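Local atomic coordinates of synaptic vesicle membrane protein VAT-1 homolog-like (Homo sapiens, PDB entry 4A27), a protein that probably acts as an oxidoreductase of the quinone oxidoreductase branch of the zinc-containing alcohol dehydrogenase family. Residues L18-K23 and A318-K323; I45-R50 and Q327-R332; G65-G70 and I335-L340; Y131-E136 and A276-L281; S315-A318 and E324-Q327. All blocks are in the same frame, centred on the assembly; numbering follows the deposited sequence.

Contact 1: L18-K23 and A318-K323; sequences LRLFRK and ALEEVK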
# COMPACT_ATOMS: atom_id res chain seq x y z
N LEU A 18 24.64 17.33 -26.18
CA LEU A 18 25.62 16.92 -25.16
C LEU A 18 27.08 17.05 -25.65
O LEU A 18 27.45 16.58 -26.72
CB LEU A 18 25.38 15.46 -24.70
CG LEU A 18 24.17 15.11 -23.83
CD1 LEU A 18 23.92 13.63 -23.82
CD2 LEU A 18 24.28 15.67 -22.37
N ARG A 19 27.91 17.69 -24.83
CA ARG A 19 29.30 17.95 -25.21
C ARG A 19 30.21 17.88 -23.97
O ARG A 19 29.74 18.00 -22.84
CB ARG A 19 29.37 19.34 -25.86
CG ARG A 19 28.53 19.53 -27.15
CD ARG A 19 28.25 21.01 -27.51
NE ARG A 19 29.44 21.80 -27.85
CZ ARG A 19 30.01 21.88 -29.06
NH1 ARG A 19 29.53 21.22 -30.11
NH2 ARG A 19 31.08 22.64 -29.22
N LEU A 20 31.52 17.70 -24.17
CA LEU A 20 32.47 17.77 -23.06
C LEU A 20 33.02 19.19 -22.94
O LEU A 20 33.20 19.88 -23.95
CB LEU A 20 33.60 16.77 -23.24
CG LEU A 20 33.21 15.37 -22.77
CD1 LEU A 20 34.05 14.32 -23.48
CD2 LEU A 20 33.32 15.27 -21.23
N PHE A 21 33.26 19.63 -21.71
CA PHE A 21 33.79 20.96 -21.44
C PHE A 21 34.43 21.11 -20.09
O PHE A 21 34.36 20.23 -19.26
CB PHE A 21 32.63 21.92 -21.56
CG PHE A 21 32.25 22.14 -22.97
CD1 PHE A 21 33.22 22.50 -23.90
CD2 PHE A 21 30.97 21.90 -23.41
CE1 PHE A 21 32.90 22.65 -25.22
CE2 PHE A 21 30.65 22.05 -24.74
CZ PHE A 21 31.62 22.43 -25.64
N ARG A 22 35.07 22.24 -19.88
CA ARG A 22 35.79 22.47 -18.64
C ARG A 22 34.98 23.32 -17.74
O ARG A 22 34.23 24.15 -18.22
CB ARG A 22 37.12 23.14 -18.92
CG ARG A 22 38.08 22.21 -19.64
CD ARG A 22 39.07 21.59 -18.64
NE ARG A 22 39.90 20.58 -19.28
CZ ARG A 22 40.53 19.63 -18.61
NH1 ARG A 22 40.44 19.56 -17.28
NH2 ARG A 22 41.25 18.73 -19.28
N LYS A 23 35.12 23.12 -16.44
CA LYS A 23 34.30 23.80 -15.47
C LYS A 23 35.06 24.11 -14.19
O LYS A 23 36.01 23.40 -13.85
CB LYS A 23 33.14 22.86 -15.17
CG LYS A 23 32.08 23.36 -14.23
CD LYS A 23 30.79 22.56 -14.37
CE LYS A 23 29.60 23.25 -13.72
NZ LYS A 23 29.96 23.83 -12.40
N ALA A 318 33.10 5.54 -21.83
CA ALA A 318 33.94 6.74 -21.65
C ALA A 318 33.04 7.97 -21.51
O ALA A 318 31.90 7.95 -21.97
CB ALA A 318 34.90 6.93 -22.88
N LEU A 319 33.53 9.04 -20.90
CA LEU A 319 32.78 10.30 -20.86
C LEU A 319 32.43 10.80 -22.26
O LEU A 319 31.37 11.39 -22.46
CB LEU A 319 33.54 11.40 -20.12
CG LEU A 319 33.57 11.46 -18.60
CD1 LEU A 319 34.35 12.69 -18.29
CD2 LEU A 319 32.18 11.56 -17.98
N GLU A 320 33.31 10.57 -23.22
CA GLU A 320 33.09 10.94 -24.62
C GLU A 320 31.97 10.13 -25.26
O GLU A 320 31.50 10.49 -26.34
CB GLU A 320 34.36 10.72 -25.47
CG GLU A 320 35.46 11.77 -25.35
CD GLU A 320 36.35 11.63 -24.13
OE1 GLU A 320 36.12 10.72 -23.30
OE2 GLU A 320 37.28 12.46 -23.97
N GLU A 321 31.57 9.02 -24.63
CA GLU A 321 30.64 8.07 -25.27
C GLU A 321 29.22 8.15 -24.71
O GLU A 321 28.43 7.23 -24.91
CB GLU A 321 31.20 6.63 -25.15
CG GLU A 321 32.46 6.35 -26.01
CD GLU A 321 33.26 5.11 -25.59
OE1 GLU A 321 33.11 4.60 -24.43
OE2 GLU A 321 34.10 4.64 -26.41
N VAL A 322 28.89 9.23 -24.01
CA VAL A 322 27.58 9.36 -23.36
C VAL A 322 26.39 9.32 -24.35
O VAL A 322 25.33 8.77 -24.02
CB VAL A 322 27.51 10.62 -22.45
CG1 VAL A 322 26.19 10.67 -21.68
CG2 VAL A 322 28.61 10.59 -21.45
N LYS A 323 26.57 9.85 -25.55
CA LYS A 323 25.53 9.81 -26.59
C LYS A 323 25.21 8.37 -26.95
O LYS A 323 24.05 7.96 -27.00
CB LYS A 323 25.98 10.57 -27.86
CG LYS A 323 26.04 12.09 -27.71
CD LYS A 323 26.41 12.79 -29.05
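Leu20, on strand 18-23, reaches the turn that leads into helix 322-330 and sets one methyl on Glu320 and the other on Leu319. From CB, which points at the turn, the chain continues to CG, placed beside the backbone N and opposite the carbonyl carbon (chi1 -83°). There it forks. CD1 lies 3.5 Å from CG of Glu320 and 3.6 Å from CD of the same residue, so it rests on the aliphatic part and the root of the carboxylate. CD2 goes to Leu319, 4.0 Å from its CB and equally far from its CD1. The leucine crosses both partners at about a right angle, and the fork straddles two consecutive residues of the short 3-10 turn at 319-320.

Although Glu320 starts out away from the strand, its CB, CG and CD lie along Leu20 CD1. Its chi1 (-78°) puts CG there, the bend at chi2 (80°) places the carboxylate, and OE2 forms a salt bridge with Arg5 of strand 4-9, the hairpin partner of strand 18-23. One glutamate thus offers carbon to one strand of the hairpin and charge to the other. A looser apolar touch follows at Leu18, whose CD1 is 4.3 Å from Val322 CG1. Behind the contact, Ala318 N donates to Glu321 OE1 at 2.8 Å, meeting the anti side of the carboxylate, and Glu321 itself occupies the N-cap position.

The arrangement is that of an N-terminal beta hairpin packed on the start of a helix near the C-terminus, as the chain of a medium-chain dehydrogenase returns to its catalytic domain.

Contact 2: I45-R50 and Q327-R332; sequences IDLMVR and QRIHDR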
# COMPACT_ATOMS: atom_id res chain seq x y z
N ILE A 45 15.75 8.78 -16.56
CA ILE A 45 15.48 10.19 -16.33
C ILE A 45 16.49 11.13 -17.04
O ILE A 45 16.12 12.23 -17.52
CB ILE A 45 15.38 10.48 -14.80
CG1 ILE A 45 14.82 11.89 -14.54
CG2 ILE A 45 16.76 10.34 -14.13
CD1 ILE A 45 13.37 12.05 -14.91
N ASP A 46 17.76 10.70 -17.15
CA ASP A 46 18.78 11.48 -17.86
C ASP A 46 18.37 11.73 -19.33
O ASP A 46 18.62 12.81 -19.88
CB ASP A 46 20.19 10.84 -17.78
CG ASP A 46 20.67 10.60 -16.32
OD1 ASP A 46 20.52 11.50 -15.47
OD2 ASP A 46 21.22 9.51 -16.02
N LEU A 47 17.72 10.75 -19.95
CA LEU A 47 17.21 10.93 -21.32
C LEU A 47 16.08 11.96 -21.36
O LEU A 47 15.98 12.73 -22.29
CB LEU A 47 16.72 9.62 -21.92
CG LEU A 47 17.82 8.67 -22.37
CD1 LEU A 47 18.61 8.18 -21.14
CD2 LEU A 47 17.22 7.51 -23.18
N MET A 48 15.28 11.98 -20.31
CA MET A 48 14.19 12.95 -20.18
C MET A 48 14.71 14.37 -19.92
O MET A 48 14.16 15.33 -20.48
CB MET A 48 13.25 12.54 -19.04
CG MET A 48 12.59 11.16 -19.20
SD MET A 48 11.52 11.04 -20.67
CE MET A 48 12.68 10.46 -21.93
N VAL A 49 15.70 14.49 -19.04
CA VAL A 49 16.36 15.77 -18.78
C VAL A 49 16.95 16.30 -20.09
O VAL A 49 16.83 17.48 -20.39
CB VAL A 49 17.49 15.67 -17.71
N ARG A 50 17.53 15.41 -20.89
CA ARG A 50 18.12 15.79 -22.18
C ARG A 50 17.11 16.38 -23.18
O ARG A 50 17.43 17.32 -23.90
CB ARG A 50 18.81 14.59 -22.81
CG ARG A 50 19.84 14.96 -23.86
CD ARG A 50 19.43 14.58 -25.27
NE ARG A 50 19.33 13.13 -25.41
CZ ARG A 50 18.25 12.46 -25.83
NH1 ARG A 50 17.15 13.09 -26.21
NH2 ARG A 50 18.31 11.14 -25.90
N GLN A 327 21.68 6.25 -26.34
CA GLN A 327 21.01 5.62 -27.46
C GLN A 327 20.67 4.21 -27.12
O GLN A 327 19.57 3.73 -27.39
CB GLN A 327 21.92 5.64 -28.68
CG GLN A 327 21.30 5.04 -29.92
CD GLN A 327 20.13 5.89 -30.45
OE1 GLN A 327 20.30 7.09 -30.69
NE2 GLN A 327 18.94 5.29 -30.59
N ARG A 328 21.61 3.52 -26.48
CA ARG A 328 21.36 2.11 -26.09
C ARG A 328 20.20 1.97 -25.10
O ARG A 328 19.41 1.03 -25.19
CB ARG A 328 22.65 1.50 -25.57
CG ARG A 328 22.58 -0.00 -25.18
CD ARG A 328 23.97 -0.41 -24.72
NE ARG A 328 24.05 -1.74 -24.10
CZ ARG A 328 24.56 -2.82 -24.71
NH1 ARG A 328 24.99 -2.77 -25.97
NH2 ARG A 328 24.61 -3.97 -24.04
N ILE A 329 20.10 2.88 -24.14
CA ILE A 329 18.99 2.87 -23.18
C ILE A 329 17.67 3.17 -23.90
O ILE A 329 16.65 2.52 -23.64
CB ILE A 329 19.16 3.92 -22.06
CG1 ILE A 329 20.32 3.55 -21.16
CG2 ILE A 329 17.89 4.03 -21.22
CD1 ILE A 329 20.68 4.65 -20.19
N HIS A 330 17.68 4.13 -24.82
CA HIS A 330 16.51 4.40 -25.63
C HIS A 330 16.08 3.15 -26.41
O HIS A 330 14.90 2.85 -26.46
CB HIS A 330 16.76 5.56 -26.57
CG HIS A 330 15.63 5.83 -27.53
ND1 HIS A 330 14.39 6.26 -27.12
CD2 HIS A 330 15.56 5.70 -28.87
CE1 HIS A 330 13.60 6.40 -28.17
NE2 HIS A 330 14.29 6.06 -29.25
N ASP A 331 17.04 2.43 -26.98
CA ASP A 331 16.79 1.24 -27.77
C ASP A 331 16.54 -0.01 -26.93
O ASP A 331 16.42 -1.11 -27.49
CB ASP A 331 17.98 0.97 -28.70
CG ASP A 331 18.12 2.03 -29.81
OD1 ASP A 331 17.31 2.97 -29.86
OD2 ASP A 331 19.06 1.91 -30.62
N ARG A 332 16.52 0.15 -25.61
CA ARG A 332 16.23 -0.93 -24.68
C ARG A 332 17.10 -2.17 -24.90
O ARG A 332 16.64 -3.30 -24.72
CB ARG A 332 14.75 -1.32 -24.77
CG ARG A 332 13.76 -0.17 -24.51
CD ARG A 332 12.33 -0.67 -24.71
NE ARG A 332 12.25 -2.08 -24.33
CZ ARG A 332 11.97 -2.54 -23.11
NH1 ARG A 332 11.68 -1.71 -22.12
NH2 ARG A 332 11.97 -3.86 -22.89
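Leu47 of helix 44-51 approaches the last turn of helix 322-330 with a single methyl, CD2, and meets Ile329 and His330 there. CD2 is 3.8 Å from the backbone N of His330, 3.9 Å from CB of the same residue and 4.0 Å from CG2 of Ile329, so it rests on the backbone at His330 N, between the CG2 methyl of Ile329 and the CB of His330. Leucine and histidine cross at about a right angle. His330 has its ring carbon CG opposite the backbone N (chi1 175°), which swings the imidazole away from helix 44-51 and leaves CB as its touching atom. In Ile329 the CG2 branch meets the leucine, while the residue also packs on Leu338 of strand 337-341.

The histidine belongs to the end of its helix. Arg332 adopts a positive phi of 52°, and its N returns to Ile329 O at 3.1 Å in a Schellman motif. One turn back, Gln327 NE2 donates to Asp331 OD1 at 2.9 Å; the aspartate oxygen is approached from above its carboxylate plane, whereas the bond lies near the plane of the amide. Arg328 is turned to the other side of the helix, where it forms a salt bridge with Asp314.

With Met326 also packing on Leu47, the contact is a small helix-helix interface. It joins the helix after strand 32-42 of the GroES-like part to the crossover helix of the C-terminal beta-alpha-beta unit.

Contact 3: G65-G70 and I335-L340; sequences GFECSG and IGKLIL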
# COMPACT_ATOMS: atom_id res chain seq x y z
N GLY A 65 23.03 14.21 -14.50
CA GLY A 65 23.36 13.01 -13.73
C GLY A 65 23.04 13.14 -12.26
O GLY A 65 23.28 14.20 -11.65
N PHE A 66 22.56 12.04 -11.69
CA PHE A 66 22.04 12.02 -10.31
C PHE A 66 22.74 11.03 -9.36
O PHE A 66 22.42 10.98 -8.18
CB PHE A 66 20.56 11.66 -10.34
CG PHE A 66 19.75 12.67 -11.07
CD1 PHE A 66 19.45 13.90 -10.49
CD2 PHE A 66 19.32 12.43 -12.35
CE1 PHE A 66 18.72 14.85 -11.18
CE2 PHE A 66 18.58 13.37 -13.03
CZ PHE A 66 18.28 14.59 -12.44
N GLU A 67 23.67 10.24 -9.89
CA GLU A 67 24.17 9.05 -9.16
C GLU A 67 25.61 8.91 -9.53
O GLU A 67 25.93 8.92 -10.70
CB GLU A 67 23.36 7.85 -9.63
CG GLU A 67 23.79 6.49 -9.20
CD GLU A 67 22.86 5.43 -9.80
OE1 GLU A 67 22.43 5.56 -10.99
OE2 GLU A 67 22.53 4.52 -9.06
N CYS A 68 26.49 8.78 -8.55
CA CYS A 68 27.88 8.62 -8.81
C CYS A 68 28.55 7.86 -7.68
O CYS A 68 27.94 7.61 -6.63
CB CYS A 68 28.55 10.00 -8.98
SG CYS A 68 28.70 10.93 -7.39
N SER A 69 29.80 7.47 -7.91
CA SER A 69 30.65 6.91 -6.84
C SER A 69 32.05 7.48 -7.00
O SER A 69 32.47 7.89 -8.08
CB SER A 69 30.68 5.38 -6.89
OG SER A 69 31.31 4.93 -8.10
N GLY A 70 32.78 7.54 -5.89
CA GLY A 70 34.15 7.99 -5.95
C GLY A 70 34.79 8.09 -4.56
O GLY A 70 34.38 7.41 -3.62
N ILE A 335 21.11 -5.18 -20.61
CA ILE A 335 20.77 -6.03 -19.49
C ILE A 335 21.48 -5.48 -18.23
O ILE A 335 22.68 -5.65 -18.07
CB ILE A 335 21.20 -7.50 -19.74
CG1 ILE A 335 20.36 -8.09 -20.85
CG2 ILE A 335 21.02 -8.38 -18.49
CD1 ILE A 335 20.85 -9.46 -21.36
N GLY A 336 20.74 -4.83 -17.35
CA GLY A 336 21.38 -4.17 -16.21
C GLY A 336 21.83 -2.76 -16.55
O GLY A 336 21.42 -2.17 -17.55
N LYS A 337 22.69 -2.23 -15.71
CA LYS A 337 22.96 -0.79 -15.66
C LYS A 337 24.04 -0.34 -16.62
O LYS A 337 25.00 -1.05 -16.82
CB LYS A 337 23.48 -0.48 -14.25
CG LYS A 337 23.60 0.99 -13.94
CD LYS A 337 22.39 1.52 -13.25
CE LYS A 337 22.42 3.05 -13.08
NZ LYS A 337 21.29 3.58 -12.30
N LEU A 338 23.90 0.84 -17.19
CA LEU A 338 24.98 1.41 -17.99
C LEU A 338 25.71 2.38 -17.09
O LEU A 338 25.09 3.15 -16.38
CB LEU A 338 24.43 2.15 -19.22
CG LEU A 338 23.78 1.25 -20.27
CD1 LEU A 338 22.47 0.66 -19.72
CD2 LEU A 338 23.57 2.04 -21.55
N ILE A 339 27.03 2.35 -17.14
CA ILE A 339 27.85 3.16 -16.29
C ILE A 339 28.83 3.98 -17.08
O ILE A 339 29.46 3.49 -18.00
CB ILE A 339 28.73 2.25 -15.39
CG1 ILE A 339 27.85 1.55 -14.38
CG2 ILE A 339 29.81 3.10 -14.71
CD1 ILE A 339 26.98 2.53 -13.59
N LEU A 340 28.94 5.26 -16.71
CA LEU A 340 29.96 6.13 -17.28
C LEU A 340 31.20 5.94 -16.40
O LEU A 340 31.15 6.22 -15.20
CB LEU A 340 29.55 7.58 -17.19
CG LEU A 340 28.32 8.00 -18.00
CD1 LEU A 340 28.30 9.54 -18.10
CD2 LEU A 340 28.34 7.33 -19.37
O HOH W 1 21.29 2.31 -9.75
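Lys337 NZ and Glu67 OE1 form a buried salt bridge of 2.6 Å, the single direct touch between segments 65-70 and 335-340. The ammonium uses the syn lone pair of OE1, on the side of the other carboxylate oxygen. A water closes the arrangement: it donates to Glu67 OE2 at 2.6 Å and accepts from Lys337 NZ at 2.8 Å. The two side chains come from opposite directions. Glu67 is extended, with chi1 171° and chi2 -179°, whereas Lys337 is bent at chi2 (95°) before running straight to NZ.

In the next shell Asn43 serves both charges, its OD1 accepting from Lys337 NZ and its ND2 donating to Glu67 OE1. The backbone N of Met125, in the first turn of helix 124-137, donates to OE2. Each carboxylate oxygen therefore has two partners and the ammonium has three, which fixes the rotation of both groups. Glu67 ends a Gly-Phe-Glu sequence that probably corresponds to the Gly-His-Glu of zinc-dependent relatives, where the histidine is a zinc ligand; here that place is held by Phe66.

Strands 67-75 and 337-341 both pair antiparallel with strand 32-42, so the bridge spans the intervening strand close to the end of that strand, with Asn43 just past it. Leu338 and Leu340 carry the alternate side chains of strand 337-341 and pack on helix 322-330, while Ile339 hydrogen-bonds through its backbone to strand 313-317.

Contact 4: Y131-E136 and A276-L281; sequences YVMLFE and AGFSLL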
# COMPACT_ATOMS: atom_id res chain seq x y z
N TYR A 131 13.77 -1.53 -3.45
CA TYR A 131 13.53 -1.86 -2.07
C TYR A 131 12.32 -1.08 -1.57
O TYR A 131 11.42 -1.63 -0.89
CB TYR A 131 14.76 -1.54 -1.21
CG TYR A 131 14.66 -2.08 0.16
CD1 TYR A 131 13.96 -1.42 1.15
CD2 TYR A 131 15.25 -3.30 0.47
CE1 TYR A 131 13.85 -1.98 2.44
CE2 TYR A 131 15.14 -3.83 1.72
CZ TYR A 131 14.44 -3.17 2.71
OH TYR A 131 14.39 -3.74 3.99
N VAL A 132 12.27 0.20 -1.91
CA VAL A 132 11.24 1.03 -1.37
C VAL A 132 9.89 0.60 -1.92
O VAL A 132 8.88 0.59 -1.16
CB VAL A 132 11.51 2.52 -1.59
CG1 VAL A 132 10.33 3.29 -1.07
CG2 VAL A 132 12.78 2.97 -0.84
N MET A 133 9.84 0.24 -3.20
CA MET A 133 8.58 -0.21 -3.78
C MET A 133 8.06 -1.48 -3.15
O MET A 133 6.85 -1.60 -2.94
CB MET A 133 8.70 -0.38 -5.28
CG MET A 133 8.93 0.93 -6.03
SD MET A 133 8.78 0.75 -7.85
CE MET A 133 10.07 -0.52 -8.08
N LEU A 134 8.95 -2.44 -2.94
CA LEU A 134 8.55 -3.74 -2.48
C LEU A 134 8.19 -3.77 -1.02
O LEU A 134 7.29 -4.51 -0.64
CB LEU A 134 9.66 -4.77 -2.70
CG LEU A 134 9.93 -5.24 -4.14
CD1 LEU A 134 11.26 -6.11 -4.16
CD2 LEU A 134 8.66 -5.95 -4.76
N PHE A 135 8.91 -3.00 -0.19
CA PHE A 135 8.76 -3.11 1.24
C PHE A 135 8.20 -1.88 1.94
O PHE A 135 7.70 -2.02 3.03
CB PHE A 135 10.09 -3.50 1.89
CG PHE A 135 10.67 -4.76 1.36
CD1 PHE A 135 10.09 -6.00 1.67
CD2 PHE A 135 11.84 -4.74 0.58
CE1 PHE A 135 10.65 -7.21 1.17
CE2 PHE A 135 12.41 -5.94 0.09
CZ PHE A 135 11.80 -7.17 0.39
N GLU A 136 8.24 -0.71 1.31
CA GLU A 136 7.63 0.48 1.89
C GLU A 136 6.31 0.85 1.21
O GLU A 136 5.36 1.14 1.91
CB GLU A 136 8.61 1.61 1.92
CG GLU A 136 9.82 1.32 2.83
CD GLU A 136 9.49 1.37 4.34
OE1 GLU A 136 8.41 1.88 4.69
OE2 GLU A 136 10.30 0.89 5.17
N ALA A 276 -0.32 3.18 -6.58
CA ALA A 276 0.71 4.02 -6.03
C ALA A 276 1.61 4.55 -7.14
O ALA A 276 1.75 3.94 -8.20
CB ALA A 276 1.55 3.24 -5.05
N GLY A 277 2.28 5.66 -6.85
CA GLY A 277 3.29 6.18 -7.72
C GLY A 277 4.52 6.35 -6.89
O GLY A 277 4.42 6.60 -5.70
N PHE A 278 5.69 6.21 -7.52
CA PHE A 278 6.94 6.33 -6.81
C PHE A 278 8.04 7.05 -7.63
O PHE A 278 8.33 6.67 -8.76
CB PHE A 278 7.45 4.99 -6.38
CG PHE A 278 8.71 5.08 -5.57
CD1 PHE A 278 8.69 5.67 -4.30
CD2 PHE A 278 9.93 4.67 -6.09
CE1 PHE A 278 9.88 5.79 -3.55
CE2 PHE A 278 11.10 4.78 -5.35
CZ PHE A 278 11.08 5.35 -4.07
N SER A 279 8.63 8.09 -7.02
CA SER A 279 9.74 8.89 -7.59
C SER A 279 10.80 9.06 -6.53
O SER A 279 10.60 9.82 -5.57
CB SER A 279 9.26 10.28 -7.97
OG SER A 279 10.38 11.14 -8.13
N LEU A 280 11.88 8.30 -6.63
CA LEU A 280 12.94 8.40 -5.63
C LEU A 280 13.55 9.83 -5.56
O LEU A 280 13.87 10.31 -4.48
CB LEU A 280 14.04 7.37 -5.91
CG LEU A 280 15.26 7.36 -4.99
CD1 LEU A 280 14.83 7.38 -3.51
CD2 LEU A 280 16.16 6.11 -5.32
N LEU A 281 13.78 10.45 -6.71
CA LEU A 281 14.43 11.76 -6.73
C LEU A 281 13.62 12.79 -5.96
O LEU A 281 14.18 13.53 -5.13
CB LEU A 281 14.73 12.23 -8.16
CG LEU A 281 15.85 11.39 -8.80
CD1 LEU A 281 16.09 11.86 -10.17
CD2 LEU A 281 17.19 11.36 -8.03
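The last strand of the Rossmann-type sheet, 274-278, packs here against helix 124-137 through Phe278, whose ring meets Val132 and Met133. CG of the phenylalanine stands opposite the backbone N (chi1 -177°), and the ring thereby extends from the strand to the helix. Val132 touches its far end: CG1 lies 3.6 Å from Phe278 CE1 and 3.7 Å from CZ, with Val132 CB 3.8 Å from CZ. Met133 takes the near end instead, its CG 3.9 Å from CD2 of the ring. The valine crosses the phenylalanine at about a right angle and the methionine runs obliquely to it, so successive helix residues touch diagonal ring positions, CE1 and CD2, from the same side. All three residues are buried.

The sheet has the strand order 3-2-1-4-5-6 of a classical dinucleotide-binding fold, all parallel, and strand 274-278 is its outermost member on this side within the chain. At that edge Ala276 pairs antiparallel with a strand of the second subunit, which carries the sheet across the interface as in many dimeric relatives. Phe278 also packs on Asn272 of the second subunit, and Glu136 makes a salt bridge to Arg141 of that subunit.

After the phenylalanine the chain turns at once into helix 280-285. Ser279 is its N-cap, with OG bonded to the backbone N of Asn282, and Leu280 N sits 3.8 Å above the other face of the Phe278 ring, displaced toward the rim. The helix side has an irregularity of its own, a wider pi-type turn at 132-136.

Contact 5: S315-A318 and E324-Q327; sequences SLWA and EAMQ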
# COMPACT_ATOMS: atom_id res chain seq x y z
N SER A 315 27.40 -2.44 -19.19
CA SER A 315 28.48 -1.88 -20.01
C SER A 315 29.07 -0.61 -19.38
O SER A 315 28.40 0.08 -18.64
CB SER A 315 27.94 -1.56 -21.40
OG SER A 315 26.77 -0.77 -21.26
N LEU A 316 30.32 -0.36 -19.69
CA LEU A 316 31.07 0.80 -19.23
C LEU A 316 31.36 1.68 -20.42
O LEU A 316 31.76 1.17 -21.45
CB LEU A 316 32.39 0.32 -18.65
CG LEU A 316 32.28 -0.63 -17.46
CD1 LEU A 316 33.72 -1.11 -17.08
CD2 LEU A 316 31.58 -0.04 -16.27
N TRP A 317 31.20 2.98 -20.25
CA TRP A 317 31.38 3.95 -21.29
C TRP A 317 32.30 5.07 -20.87
O TRP A 317 32.24 5.56 -19.73
CB TRP A 317 30.00 4.54 -21.62
CG TRP A 317 29.03 3.51 -21.99
CD1 TRP A 317 28.31 2.72 -21.14
CD2 TRP A 317 28.74 3.06 -23.31
NE1 TRP A 317 27.55 1.83 -21.85
CE2 TRP A 317 27.80 2.01 -23.19
CE3 TRP A 317 29.18 3.43 -24.58
CZ2 TRP A 317 27.27 1.35 -24.30
CZ3 TRP A 317 28.66 2.78 -25.68
CH2 TRP A 317 27.69 1.76 -25.54
N ALA A 318 33.10 5.54 -21.83
CA ALA A 318 33.94 6.74 -21.65
C ALA A 318 33.04 7.97 -21.51
O ALA A 318 31.90 7.95 -21.97
CB ALA A 318 34.90 6.93 -22.88
N GLU A 324 26.24 7.58 -27.19
CA GLU A 324 26.03 6.17 -27.57
C GLU A 324 25.38 5.34 -26.43
O GLU A 324 24.55 4.47 -26.69
CB GLU A 324 27.33 5.53 -28.02
CG GLU A 324 27.17 4.16 -28.64
CD GLU A 324 28.48 3.51 -29.15
OE1 GLU A 324 29.54 4.21 -29.29
OE2 GLU A 324 28.42 2.28 -29.41
N ALA A 325 25.73 5.63 -25.18
CA ALA A 325 25.10 4.93 -24.08
C ALA A 325 23.61 5.28 -23.99
O ALA A 325 22.77 4.41 -23.76
CB ALA A 325 25.80 5.26 -22.80
N MET A 326 23.29 6.57 -24.10
CA MET A 326 21.89 7.01 -24.08
C MET A 326 21.07 6.37 -25.16
O MET A 326 19.92 5.98 -24.94
CB MET A 326 21.80 8.52 -24.24
CG MET A 326 21.97 9.22 -22.91
SD MET A 326 21.56 10.94 -23.06
CE MET A 326 21.17 11.35 -21.37
N GLN A 327 21.68 6.25 -26.34
CA GLN A 327 21.01 5.62 -27.46
C GLN A 327 20.67 4.21 -27.12
O GLN A 327 19.57 3.73 -27.39
CB GLN A 327 21.92 5.64 -28.68
CG GLN A 327 21.30 5.04 -29.92
CD GLN A 327 20.13 5.89 -30.45
OE1 GLN A 327 20.30 7.09 -30.69
NE2 GLN A 327 18.94 5.29 -30.59
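Trp317 lays one face of its indole over the methyl of Ala325. The alanine CB is 3.7 Å from the centroid of the five-membered ring and only 7° from the ring normal, a well-centred CH-pi contact. Glu324 meets the other end of the indole: its CD is 3.6 Å from Trp317 CZ3, with its CG at about the same distance. The two side chains cross at about a right angle, the carboxylate plane is turned 68° from the ring, and OE1 lies in the ring plane at its edge. With CG opposite the backbone N, chi1 -170°, the extended glutamate is carried past the six-membered ring. On the pyrrole side NE1 donates to Ser315 OG at 2.8 Å, a bent bond whose acceptor is tilted from the ring plane.

Strand 313-317, helix 322-330 and strand 337-341 form a beta-alpha-beta unit, and the tryptophan fills the layer between its first strand and its helix. Chemically, the indole is engaged in three ways: dispersion over a face, a hydrogen bond that satisfies its N-H, and a carboxylate oxygen beside CZ3, too distant for more than weak attraction to the edge C-H.

How the contacts relate
Helix 322-330 joins contacts 1, 5 and 2 in sequence, each using residues further along it. Met326 of contact 5 reaches both neighbours: its SD is 3.6 Å from Leu18 CD1 of contact 1, and its CE lies 3.3 Å from Asp46 O of contact 2. Contacts 3 and 5, centres 10 Å apart, meet in the sheet, where Trp317 N is 2.9 Å from Ile339 O. Contact 4 lies in the Rossmann domain, about 31 Å from contact 1 between centres, yet Leu281 CD1 comes 3.9 Å from Phe66 CG of contact 3. Phe66 and Ile45 thus bring contacts 3 and 2 up to that domain, consistent with a position near the family's interdomain active-site cleft.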